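Local coordinates for putative ABC transporter amino acid-binding protein (Sinorhizobium meliloti, PDB 2Q88) that binds the compatible solutes ectoine and hydroxyectoine, probably to deliver them to an ABC transporter, at residues Ser59-Met64 with Ile76-Phe81. Residues are numbered along the deposited sequence; the frame is centred on the assembly and turned at random.
Sequences SEYGAM and ITAGLF. With 4CS ((4S)-2-methyl-1,4,5,6-tetrahydropyrimidine-4-carboxylic acid), chain F.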
ATOM      1  N   SER A  59      -6.318  -2.856   9.447  1.00 25.12           N
ATOM      2  CA  SER A  59      -7.138  -3.881   8.840  1.00 25.85           C
ATOM      3  C   SER A  59      -6.352  -4.501   7.690  1.00 25.79           C
ATOM      4  O   SER A  59      -5.304  -3.985   7.295  1.00 26.21           O
ATOM      5  CB  SER A  59      -8.463  -3.293   8.339  1.00 26.42           C
ATOM      6  OG  SER A  59      -8.324  -2.691   7.061  1.00 26.71           O
ATOM      7  N   GLU A  60      -6.860  -5.601   7.155  1.00 25.20           N
ATOM      8  CA  GLU A  60      -6.286  -6.175   5.939  1.00 24.92           C
ATOM      9  C   GLU A  60      -6.768  -5.302   4.784  1.00 24.53           C
ATOM     10  O   GLU A  60      -7.721  -4.519   4.960  1.00 24.15           O
ATOM     11  CB  GLU A  60      -6.670  -7.653   5.827  1.00 25.27           C
ATOM     12  CG  GLU A  60      -6.093  -8.450   6.994  1.00 26.68           C
ATOM     13  CD  GLU A  60      -6.562  -9.887   7.066  1.00 27.29           C
ATOM     14  OE1 GLU A  60      -7.487 -10.184   7.858  1.00 29.02           O
ATOM     15  OE2 GLU A  60      -5.996 -10.741   6.349  1.00 29.62           O
ATOM     16  N   TYR A  61      -6.088  -5.365   3.638  1.00 23.57           N
ATOM     17  CA  TYR A  61      -6.329  -4.405   2.556  1.00 23.86           C
ATOM     18  C   TYR A  61      -7.739  -4.491   1.990  1.00 24.15           C
ATOM     19  O   TYR A  61      -8.315  -3.479   1.611  1.00 24.47           O
ATOM     20  CB  TYR A  61      -5.293  -4.546   1.437  1.00 23.93           C
ATOM     21  CG  TYR A  61      -3.909  -4.084   1.853  1.00 23.30           C
ATOM     22  CD1 TYR A  61      -3.547  -2.745   1.766  1.00 23.79           C
ATOM     23  CD2 TYR A  61      -2.975  -4.986   2.355  1.00 22.81           C
ATOM     24  CE1 TYR A  61      -2.268  -2.316   2.153  1.00 23.19           C
ATOM     25  CE2 TYR A  61      -1.690  -4.562   2.754  1.00 23.72           C
ATOM     26  CZ  TYR A  61      -1.348  -3.230   2.637  1.00 24.58           C
ATOM     27  OH  TYR A  61      -0.091  -2.799   3.041  1.00 24.86           O
ATOM     28  N   GLY A  62      -8.294  -5.699   1.960  1.00 24.57           N
ATOM     29  CA  GLY A  62      -9.633  -5.918   1.398  1.00 24.61           C
ATOM     30  C   GLY A  62     -10.764  -5.245   2.162  1.00 24.84           C
ATOM     31  O   GLY A  62     -11.865  -5.055   1.627  1.00 25.36           O
ATOM     32  N   ALA A  63     -10.512  -4.882   3.415  1.00 25.09           N
ATOM     33  CA  ALA A  63     -11.531  -4.218   4.232  1.00 24.94           C
ATOM     34  C   ALA A  63     -11.533  -2.687   4.121  1.00 25.24           C
ATOM     35  O   ALA A  63     -12.444  -2.027   4.628  1.00 25.89           O
ATOM     36  CB  ALA A  63     -11.388  -4.645   5.707  1.00 25.26           C
ATOM     37  N   MET A  64     -10.525  -2.119   3.465  1.00 24.45           N
ATOM     38  CA  MET A  64     -10.307  -0.678   3.521  1.00 24.35           C
ATOM     39  C   MET A  64     -11.345   0.147   2.775  1.00 23.65           C
ATOM     40  O   MET A  64     -11.997   1.025   3.362  1.00 22.87           O
ATOM     41  CB  MET A  64      -8.889  -0.332   3.069  1.00 23.77           C
ATOM     42  CG  MET A  64      -7.841  -0.774   4.078  1.00 25.28           C
ATOM     43  SD  MET A  64      -6.203  -0.441   3.468  1.00 26.85           S
ATOM     44  CE  MET A  64      -5.191  -1.167   4.758  1.00 24.08           C
ATOM     45  N   ILE A  76      -7.984   6.485   3.535  1.00 23.55           N
ATOM     46  CA  ILE A  76      -7.113   5.302   3.539  1.00 23.70           C
ATOM     47  C   ILE A  76      -5.711   5.803   3.254  1.00 24.03           C
ATOM     48  O   ILE A  76      -5.480   6.390   2.213  1.00 24.68           O
ATOM     49  CB  ILE A  76      -7.554   4.283   2.449  1.00 23.95           C
ATOM     50  CG1 ILE A  76      -8.958   3.751   2.733  1.00 22.96           C
ATOM     51  CG2 ILE A  76      -6.577   3.127   2.371  1.00 22.66           C
ATOM     52  CD1 ILE A  76      -9.610   3.090   1.497  1.00 22.93           C
ATOM     53  N   THR A  77      -4.774   5.601   4.174  1.00 24.49           N
ATOM     54  CA  THR A  77      -3.414   6.082   3.963  1.00 25.48           C
ATOM     55  C   THR A  77      -2.480   4.920   4.241  1.00 25.57           C
ATOM     56  O   THR A  77      -1.864   4.838   5.302  1.00 25.55           O
ATOM     57  CB  THR A  77      -3.104   7.262   4.899  1.00 25.54           C
ATOM     58  OG1 THR A  77      -3.301   6.839   6.244  1.00 27.15           O
ATOM     59  CG2 THR A  77      -4.127   8.386   4.730  1.00 26.28           C
ATOM     60  N   ALA A  78      -2.374   4.019   3.271  1.00 25.53           N
ATOM     61  CA  ALA A  78      -1.853   2.688   3.536  1.00 25.35           C
ATOM     62  C   ALA A  78      -0.989   2.117   2.417  1.00 25.49           C
ATOM     63  O   ALA A  78      -0.575   0.963   2.490  1.00 25.59           O
ATOM     64  CB  ALA A  78      -3.017   1.736   3.840  1.00 25.50           C
ATOM     65  N   GLY A  79      -0.712   2.918   1.392  1.00 25.10           N
ATOM     66  CA  GLY A  79      -0.073   2.394   0.193  1.00 24.96           C
ATOM     67  C   GLY A  79      -1.083   1.608  -0.627  1.00 24.97           C
ATOM     68  O   GLY A  79      -0.732   0.610  -1.267  1.00 25.18           O
ATOM     69  N   LEU A  80      -2.338   2.049  -0.598  1.00 24.70           N
ATOM     70  CA  LEU A  80      -3.406   1.414  -1.390  1.00 24.63           C
ATOM     71  C   LEU A  80      -3.309   1.882  -2.841  1.00 23.98           C
ATOM     72  O   LEU A  80      -3.821   2.950  -3.212  1.00 24.10           O
ATOM     73  CB  LEU A  80      -4.793   1.690  -0.788  1.00 25.26           C
ATOM     74  CG  LEU A  80      -5.956   0.877  -1.379  1.00 25.82           C
ATOM     75  CD1 LEU A  80      -5.964  -0.569  -0.880  1.00 27.90           C
ATOM     76  CD2 LEU A  80      -7.278   1.554  -1.084  1.00 29.19           C
ATOM     77  N   PHE A  81      -2.622   1.083  -3.652  1.00 22.41           N
ATOM     78  CA  PHE A  81      -2.233   1.477  -4.994  1.00 22.14           C
ATOM     79  C   PHE A  81      -3.434   1.800  -5.882  1.00 22.90           C
ATOM     80  O   PHE A  81      -4.468   1.126  -5.804  1.00 22.19           O
ATOM     81  CB  PHE A  81      -1.407   0.373  -5.663  1.00 21.75           C
ATOM     82  CG  PHE A  81      -0.096   0.063  -4.975  1.00 21.35           C
ATOM     83  CD1 PHE A  81       0.789   1.082  -4.611  1.00 20.92           C
ATOM     84  CD2 PHE A  81       0.298  -1.269  -4.782  1.00 21.49           C
ATOM     85  CE1 PHE A  81       2.023   0.776  -4.006  1.00 21.38           C
ATOM     86  CE2 PHE A  81       1.531  -1.576  -4.172  1.00 21.87           C
ATOM     87  CZ  PHE A  81       2.381  -0.550  -3.793  1.00 22.33           C
TER
HETATM   88  O   4CS F 501      -3.115  -3.719  -2.778  1.00 22.38           O
HETATM   89  C   4CS F 501      -2.266  -2.876  -2.488  1.00 21.89           C
HETATM   90  OXT 4CS F 501      -2.509  -1.674  -2.645  1.00 22.40           O
HETATM   91  CA  4CS F 501      -0.906  -3.316  -1.962  1.00 21.02           C
HETATM   92  CB  4CS F 501      -0.986  -4.486  -1.001  1.00 20.98           C
HETATM   93  CAD 4CS F 501       0.425  -4.889  -0.562  1.00 20.33           C
HETATM   94  NAG 4CS F 501       1.119  -3.710   0.019  1.00 20.20           N
HETATM   95  CAI 4CS F 501       0.794  -2.404  -0.380  1.00 20.63           C
HETATM   96  CAA 4CS F 501       1.514  -1.197   0.246  1.00 20.18           C
HETATM   97  N   4CS F 501      -0.212  -2.179  -1.328  1.00 20.65           N
HETATM   98  O   HOH W   1       0.133  -0.490   4.621  1.00 29.45           O
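Tyr61 turns the edge of its ring to Ala78 and Leu80: Ala78 O lies in the ring plane, 3.7 Å from Tyr61 CE1, and Leu80 CD1 sits at the same edge, 4.2 Å from Tyr61 CD1. Bound ectoine lies over one face of the ring, its CB 3.7 Å above the plane and over the centre. A water donates to both Tyr61 OH and Ala78 O, tying the two segments together where no direct hydrogen bond does; Glu22 also holds the hydroxyl. On the side of the ring away from ectoine, Met64 runs out straight past CG (chi3 -176°), which brings its CE to 3.7 Å from Ala78 CB and lays SD against Ile76 CG2. Ile76 returns the contact through CD1, 3.6 Å from Met64 C. Across the ligand, Phe81 N donates to the ectoine OXT (2.9 Å). Gly79 O is 2.8 Å from the ectoine ring nitrogen N. With an alanine in place of Tyr61, ectoine would probably lose the aromatic surface against its CB, and Glu22 and the water their shared hydroxyl. Pro130 and Thr134 reach in from the other lobe to face these two loops, which line one side of the interlobe ligand cleft of a family 3 solute-binding protein.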